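Local coordinates for protein escJ (Escherichia coli, PDB 1YJ7) that probably forms part of the ring-shaped, membrane-associated platform on which the type III secretion system is assembled, as a lipoprotein of the YscJ family, at residues 31-34 with 35-39; 86-89 with 90-94; 162-166 with 167-171. The protein carries 3 engineered substitutions. All coordinates share one frame; numbering follows the deposited sequence.

Contact 1: 31-34 with 35-39; sequences EMDK and SGNMT
Ser35 is the first residue to meet the 31-34 segment. Its N gives a weak, bent hydrogen bond to Asp33 OD2 at 2.9 Å. Gly36 comes next, and its N bonds back to Asp33 O at 3.2 Å, closing a type I turn from Asp33 to Gly36. Gly36 has a positive phi of 90° as the chain leaves the turn. Met32 CG rests near Gly36 O. Asn37 faces Asp33 twice. Its O takes a nearly straight bond from Asp33 N at 2.9 Å. Its N reaches Asp33 OD2 at 3.0 Å, meeting it from above the carboxylate plane. The Asp33 carboxylate is placed for this by a chi1 of 69°, which sets CG between the backbone N and the carbonyl carbon, over the turn. The segments thus form the tip of the beta hairpin of strands 28-32 and 38-42, the latter being the central strand of a three-stranded antiparallel sheet. Met38 pairs with Met32 at a non-hydrogen-bonded position. Its SD lies 3.7 Å from Met32 CB, and its CE meets Met32 CG and CE; the backbone of Met38 also bonds to Leu9 on strand 3-9. Thr39 forms a hydrogen-bonded pair with Glu31. On their shared face, Thr39 CG2 lies 3.6 Å from Glu31 OE1. A water links Thr39 OG1 to Asp33 OD1.

Contact 2: 86-89 with 90-94; sequences KINY and LKEQD
Tyr89 and Gln93 meet one turn apart on helix 80-99. The contact is an i to i+4 pairing along a regular alpha helix. Four backbone bonds of this spacing lie beneath it, the first from Leu90 N to Lys86 O and the last from Gln93 N to Tyr89 O. The last is 2.9 Å long. Gln93 can be followed outward. Its CB sits 3.5 Å from Tyr89 O. Its CG lies beside the same oxygen and also over one face of the Tyr89 ring. This is a CH-pi contact, with CG 3.9 Å from the ring centroid and 17° off the ring normal. CG stands beside the backbone N, and the chain then bends at chi2 (-74°). The bend lays the amide along the ring, the two planes only 20° apart. CD approaches Tyr89 OH and CE1, OE1 also lies by CE1, and NE2 is last, 4.1 Å from Tyr89 OH. A phosphate ion, probably from the crystallisation liquor, lies about 4 Å from the side chain of Gln93. Another side of the helix carries Asn88 and Glu92. Glu92 OE1 is hydrogen-bonded to Leu112 N on strand 105-113, while Asn88 ND2 makes a weak bond to Leu112 O. Both polar ends are thus turned to the backbone of one strand residue, with their flat groups steeply inclined to each other. Between them, Asn88 ND2 and Glu92 OE1 come to 3.0 Å.

Contact 3: 162-166 with 167-171; sequences VIKSS and SGQDG
Lys164 NZ donates to Gln169 OE1 at 2.8 Å, with the nitrogen tilted 20° from the plane of the amide carbonyl. Two waters bridge the same pair of residues. One takes a bond from Lys164 NZ and donates to Gln169 O. The other accepts from both Lys164 NZ and Gln169 NE2. The ammonium group therefore holds the side chain and, through water, the backbone of the same residue. Both chains bend at chi2, Lys164 at -71° and Gln169 at -66°, and these bends bring the two ends across each other. Gln169 NE2 has a further partner, Pro103 O of a second subunit. Two serine hydroxyls and the C-terminal carboxylate meet at the other end of the contact. Ser165 OG is 2.7 Å from Ser167 OG and 3.1 Å from Gly171 OXT. Ser167 OG donates to Gly171 O at 2.6 Å, and the C-terminal carboxylate lies beside Ser165, the last residue of the strand. The backbone makes two successive type I turns, Ser165 to Gly168 and Gly168 to Gly171. Gly168 N closes the first on Ser165 O at 3.1 Å, and Gly171 N closes the second on Gly168 O. A third water bridges Ser165 N and Gly168 O. Packing within the contact is slight, and consists of carbon atoms beside polar groups. Lys164 CD and CE run past the Gln169 amide, and Ser165 CB lies 3.4 Å from Gly171 OXT. The contact lies at the end of strand 159-165. This strand pairs in parallel with strand 123-130 and is outermost in its mixed sheet within this chain. Ser165, Ser166 and Ser167 touch Pro132 in a loop. Lys164 packs on Pro103 and Gln169 on Ile102, both of the second subunit.

The three contacts follow one another along the chain and do not touch. Contact 1 is a hairpin tip on the sheet of strands 3-9, 28-32 and 38-42. Contacts 2 and 3 belong to the other part of the chain, where helix 80-99 lies against the mixed sheet, of which strand 159-165 is an outer strand. Contact 1 is remote from both, with centres about 34 Å from contact 2 and about 33 Å from contact 3. Contacts 2 and 3 are closer, about 26 Å between centres and about 14 Å between nearest atoms. Contact 2 lies by the phosphate ion. Contact 3 meets a second subunit, whereas no other chain of the assembly touches contact 1.

Contact 1: 31-34 with 35-39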
loop_
_atom_site.group_PDB
_atom_site.type_symbol
_atom_site.label_atom_id
_atom_site.label_comp_id
_atom_site.label_asym_id
_atom_site.label_seq_id
_atom_site.Cartn_x
_atom_site.Cartn_y
_atom_site.Cartn_z
ATOM N N GLU D 31 28.277 -16.244 8.617
ATOM C CA GLU D 31 28.968 -17.098 7.664
ATOM C C GLU D 31 29.070 -16.392 6.323
ATOM O O GLU D 31 28.185 -15.627 5.925
ATOM C CB GLU D 31 28.299 -18.495 7.559
ATOM C CG GLU D 31 27.100 -18.602 6.637
ATOM C CD GLU D 31 26.090 -19.671 7.079
ATOM O OE1 GLU D 31 24.864 -19.377 7.058
ATOM O OE2 GLU D 31 26.517 -20.807 7.444
ATOM N N MET D 32 30.178 -16.626 5.640
ATOM C CA MET D 32 30.445 -16.011 4.359
ATOM C C MET D 32 30.125 -17.031 3.257
ATOM O O MET D 32 30.534 -18.192 3.349
ATOM C CB MET D 32 31.917 -15.594 4.297
ATOM C CG MET D 32 32.230 -14.630 3.191
ATOM S SD MET D 32 33.999 -14.333 2.938
ATOM C CE MET D 32 34.684 -14.374 4.570
ATOM N N ASP D 33 29.380 -16.603 2.242
ATOM C CA ASP D 33 29.082 -17.446 1.083
ATOM C C ASP D 33 30.204 -17.333 0.049
ATOM O O ASP D 33 31.233 -16.689 0.303
ATOM C CB ASP D 33 27.688 -17.118 0.492
ATOM C CG ASP D 33 27.612 -15.749 -0.175
ATOM O OD1 ASP D 33 26.485 -15.225 -0.320
ATOM O OD2 ASP D 33 28.594 -15.111 -0.594
ATOM N N LYS D 34 30.008 -17.957 -1.113
ATOM C CA LYS D 34 31.055 -18.033 -2.140
ATOM C C LYS D 34 31.335 -16.700 -2.844
ATOM O O LYS D 34 32.425 -16.507 -3.390
ATOM C CB LYS D 34 30.725 -19.126 -3.173
ATOM C CG LYS D 34 31.692 -20.312 -3.133
ATOM C CD LYS D 34 33.070 -19.947 -3.725
ATOM C CE LYS D 34 34.093 -21.080 -3.523
ATOM N NZ LYS D 34 34.448 -21.298 -2.083
ATOM N N SER D 35 30.359 -15.793 -2.840
ATOM C CA SER D 35 30.546 -14.434 -3.372
ATOM C C SER D 35 31.232 -13.469 -2.394
ATOM O O SER D 35 31.568 -12.343 -2.762
ATOM C CB SER D 35 29.200 -13.846 -3.800
ATOM O OG SER D 35 28.463 -14.777 -4.574
ATOM N N GLY D 36 31.441 -13.905 -1.158
ATOM C CA GLY D 36 32.027 -13.060 -0.128
ATOM C C GLY D 36 30.986 -12.271 0.656
ATOM O O GLY D 36 31.342 -11.472 1.541
ATOM N N ASN D 37 29.707 -12.498 0.342
ATOM C CA ASN D 37 28.605 -11.864 1.075
ATOM C C ASN D 37 28.272 -12.644 2.330
ATOM O O ASN D 37 28.565 -13.834 2.439
ATOM C CB ASN D 37 27.361 -11.732 0.200
ATOM C CG ASN D 37 27.601 -10.872 -1.023
ATOM O OD1 ASN D 37 28.333 -9.885 -0.965
ATOM N ND2 ASN D 37 26.980 -11.241 -2.141
ATOM N N MET D 38 27.631 -11.969 3.272
ATOM C CA MET D 38 27.465 -12.503 4.605
ATOM C C MET D 38 26.018 -12.872 4.921
ATOM O O MET D 38 25.077 -12.214 4.479
ATOM C CB MET D 38 27.969 -11.477 5.618
ATOM C CG MET D 38 29.435 -11.154 5.438
ATOM S SD MET D 38 30.513 -12.569 5.842
ATOM C CE MET D 38 32.109 -11.760 5.490
ATOM N N THR D 39 25.885 -13.904 5.732
ATOM C CA THR D 39 24.628 -14.330 6.329
ATOM C C THR D 39 24.727 -14.249 7.838
ATOM O O THR D 39 25.667 -14.801 8.436
ATOM C CB THR D 39 24.342 -15.798 5.948
ATOM O OG1 THR D 39 24.119 -15.889 4.542
ATOM C CG2 THR D 39 23.055 -16.304 6.604
HETATM O O HOH W 1 24.980 -14.662 1.872
#

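Contact 2: 86-89 with 90-94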
loop_
_atom_site.group_PDB
_atom_site.type_symbol
_atom_site.label_atom_id
_atom_site.label_comp_id
_atom_site.label_asym_id
_atom_site.label_seq_id
_atom_site.Cartn_x
_atom_site.Cartn_y
_atom_site.Cartn_z
ATOM N N LYS D 86 21.268 16.332 -12.980
ATOM C CA LYS D 86 22.554 15.657 -12.869
ATOM C C LYS D 86 23.640 16.627 -12.394
ATOM O O LYS D 86 24.475 16.259 -11.573
ATOM C CB LYS D 86 22.934 14.960 -14.186
ATOM C CG LYS D 86 22.194 13.633 -14.352
ATOM C CD LYS D 86 22.551 12.893 -15.611
ATOM C CE LYS D 86 21.625 11.698 -15.793
ATOM N NZ LYS D 86 22.121 10.699 -16.786
ATOM N N ILE D 87 23.606 17.863 -12.889
ATOM C CA ILE D 87 24.523 18.908 -12.427
ATOM C C ILE D 87 24.302 19.211 -10.934
ATOM O O ILE D 87 25.257 19.389 -10.182
ATOM C CB ILE D 87 24.349 20.200 -13.286
ATOM C CG1 ILE D 87 24.893 19.986 -14.712
ATOM C CG2 ILE D 87 24.989 21.403 -12.613
ATOM C CD1 ILE D 87 26.403 19.864 -14.811
ATOM N N ASN D 88 23.041 19.288 -10.515
ATOM C CA ASN D 88 22.704 19.530 -9.115
ATOM C C ASN D 88 23.206 18.406 -8.230
ATOM O O ASN D 88 23.714 18.647 -7.146
ATOM C CB ASN D 88 21.178 19.628 -8.956
ATOM C CG ASN D 88 20.757 20.145 -7.611
ATOM O OD1 ASN D 88 21.041 21.299 -7.271
ATOM N ND2 ASN D 88 20.030 19.305 -6.829
ATOM N N TYR D 89 23.043 17.179 -8.702
ATOM C CA TYR D 89 23.449 15.990 -7.957
ATOM C C TYR D 89 24.960 15.957 -7.797
ATOM O O TYR D 89 25.481 15.703 -6.702
ATOM C CB TYR D 89 22.950 14.743 -8.684
ATOM C CG TYR D 89 23.516 13.440 -8.190
ATOM C CD1 TYR D 89 23.091 12.885 -6.977
ATOM C CD2 TYR D 89 24.451 12.742 -8.936
ATOM C CE1 TYR D 89 23.602 11.680 -6.523
ATOM C CE2 TYR D 89 24.956 11.528 -8.499
ATOM C CZ TYR D 89 24.527 11.010 -7.290
ATOM O OH TYR D 89 25.028 9.803 -6.851
ATOM N N LEU D 90 25.676 16.250 -8.877
ATOM C CA LEU D 90 27.130 16.383 -8.786
ATOM C C LEU D 90 27.566 17.411 -7.751
ATOM O O LEU D 90 28.509 17.158 -6.999
ATOM C CB LEU D 90 27.741 16.732 -10.145
ATOM C CG LEU D 90 29.264 16.863 -10.194
ATOM C CD1 LEU D 90 29.910 15.528 -9.951
ATOM C CD2 LEU D 90 29.709 17.455 -11.546
ATOM N N LYS D 91 26.921 18.577 -7.719
ATOM C CA LYS D 91 27.234 19.578 -6.724
ATOM C C LYS D 91 26.948 19.069 -5.309
ATOM O O LYS D 91 27.767 19.240 -4.417
ATOM C CB LYS D 91 26.473 20.884 -6.970
ATOM C CG LYS D 91 26.806 22.012 -5.982
ATOM C CD LYS D 91 28.298 22.465 -6.015
ATOM C CE LYS D 91 28.685 23.109 -7.338
ATOM N NZ LYS D 91 30.045 23.774 -7.286
ATOM N N GLU D 92 25.796 18.443 -5.109
ATOM C CA GLU D 92 25.478 17.872 -3.794
ATOM C C GLU D 92 26.570 16.892 -3.336
ATOM O O GLU D 92 27.010 16.927 -2.167
ATOM C CB GLU D 92 24.135 17.128 -3.853
ATOM C CG GLU D 92 22.933 18.053 -3.909
ATOM C CD GLU D 92 21.639 17.309 -4.207
ATOM O OE1 GLU D 92 20.579 17.964 -4.163
ATOM O OE2 GLU D 92 21.691 16.074 -4.462
ATOM N N GLN D 93 26.997 16.033 -4.251
ATOM C CA GLN D 93 28.033 15.036 -3.971
ATOM C C GLN D 93 29.378 15.675 -3.689
ATOM O O GLN D 93 30.093 15.239 -2.780
ATOM C CB GLN D 93 28.106 14.037 -5.123
ATOM C CG GLN D 93 26.834 13.180 -5.237
ATOM C CD GLN D 93 26.724 12.111 -4.150
ATOM O OE1 GLN D 93 25.735 12.061 -3.401
ATOM N NE2 GLN D 93 27.711 11.263 -4.071
ATOM N N ASP D 94 29.717 16.732 -4.439
ATOM C CA ASP D 94 30.949 17.470 -4.215
ATOM C C ASP D 94 30.971 18.116 -2.826
ATOM O O ASP D 94 31.997 18.129 -2.150
ATOM C CB ASP D 94 31.110 18.596 -5.247
ATOM C CG ASP D 94 31.455 18.106 -6.644
ATOM O OD1 ASP D 94 31.806 16.911 -6.854
ATOM O OD2 ASP D 94 31.424 18.912 -7.612
#

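Contact 3: 162-166 with 167-171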
loop_
_atom_site.group_PDB
_atom_site.type_symbol
_atom_site.label_atom_id
_atom_site.label_comp_id
_atom_site.label_asym_id
_atom_site.label_seq_id
_atom_site.Cartn_x
_atom_site.Cartn_y
_atom_site.Cartn_z
ATOM N N VAL D 162 21.728 20.796 10.246
ATOM C CA VAL D 162 21.350 20.028 11.412
ATOM C C VAL D 162 22.489 19.062 11.691
ATOM O O VAL D 162 22.956 18.397 10.779
ATOM C CB VAL D 162 20.050 19.280 11.179
ATOM C CG1 VAL D 162 19.734 18.335 12.322
ATOM C CG2 VAL D 162 18.873 20.312 10.964
ATOM N N ILE D 163 22.932 19.031 12.942
ATOM C CA ILE D 163 24.004 18.116 13.361
ATOM C C ILE D 163 23.493 17.145 14.415
ATOM O O ILE D 163 22.815 17.528 15.356
ATOM C CB ILE D 163 25.278 18.900 13.803
ATOM C CG1 ILE D 163 25.015 19.816 14.995
ATOM C CG2 ILE D 163 25.854 19.716 12.620
ATOM C CD1 ILE D 163 26.289 20.387 15.607
ATOM N N LYS D 164 23.794 15.854 14.236
ATOM C CA LYS D 164 23.404 14.822 15.179
ATOM C C LYS D 164 24.578 13.871 15.435
ATOM O O LYS D 164 25.350 13.592 14.536
ATOM C CB LYS D 164 22.243 13.999 14.630
ATOM C CG LYS D 164 20.943 14.757 14.384
ATOM C CD LYS D 164 20.265 15.149 15.694
ATOM C CE LYS D 164 19.320 16.316 15.480
ATOM N NZ LYS D 164 18.388 16.532 16.632
ATOM N N SER D 165 24.714 13.430 16.672
ATOM C CA SER D 165 25.628 12.346 17.033
ATOM C C SER D 165 25.068 11.026 16.528
ATOM O O SER D 165 23.878 10.788 16.610
ATOM C CB SER D 165 25.776 12.277 18.545
ATOM O OG SER D 165 26.506 11.121 18.944
ATOM N N SER D 166 25.932 10.121 16.054
ATOM C CA SER D 166 25.462 8.819 15.615
ATOM C C SER D 166 24.831 8.042 16.787
ATOM O O SER D 166 24.011 7.127 16.574
ATOM C CB SER D 166 26.622 8.005 15.010
ATOM O OG SER D 166 27.565 7.686 16.011
ATOM N N SER D 167 25.218 8.387 18.014
ATOM C CA SER D 167 24.687 7.712 19.209
ATOM C C SER D 167 23.247 8.108 19.562
ATOM O O SER D 167 22.636 7.497 20.445
ATOM C CB SER D 167 25.618 7.874 20.414
ATOM O OG SER D 167 25.811 9.221 20.804
ATOM N N GLY D 168 22.699 9.120 18.886
ATOM C CA GLY D 168 21.284 9.428 18.998
ATOM C C GLY D 168 20.920 10.871 19.310
ATOM O O GLY D 168 21.789 11.742 19.457
ATOM N N GLN D 169 19.613 11.098 19.441
ATOM C CA GLN D 169 19.028 12.435 19.659
ATOM C C GLN D 169 19.500 13.112 20.933
ATOM O O GLN D 169 19.529 14.350 21.005
ATOM C CB GLN D 169 17.492 12.348 19.704
ATOM C CG GLN D 169 16.858 11.978 18.368
ATOM C CD GLN D 169 17.049 13.043 17.322
ATOM O OE1 GLN D 169 17.117 14.223 17.650
ATOM N NE2 GLN D 169 17.136 12.640 16.054
ATOM N N ASP D 170 19.849 12.314 21.940
ATOM C CA ASP D 170 20.312 12.864 23.212
ATOM C C ASP D 170 21.826 13.095 23.305
ATOM O O ASP D 170 22.328 13.514 24.354
ATOM C CB ASP D 170 19.840 11.978 24.355
ATOM C CG ASP D 170 18.341 12.003 24.518
ATOM O OD1 ASP D 170 17.722 13.078 24.281
ATOM O OD2 ASP D 170 17.703 10.984 24.869
ATOM N N GLY D 171 22.544 12.847 22.211
ATOM C CA GLY D 171 23.984 13.082 22.147
ATOM C C GLY D 171 24.767 11.780 22.084
ATOM O O GLY D 171 24.168 10.703 22.159
ATOM O OXT GLY D 171 26.000 11.785 21.951
HETATM O O HOH W 2 19.932 16.793 19.130
HETATM O O HOH W 3 16.276 15.426 14.760
HETATM O O HOH W 4 22.758 14.173 18.633
#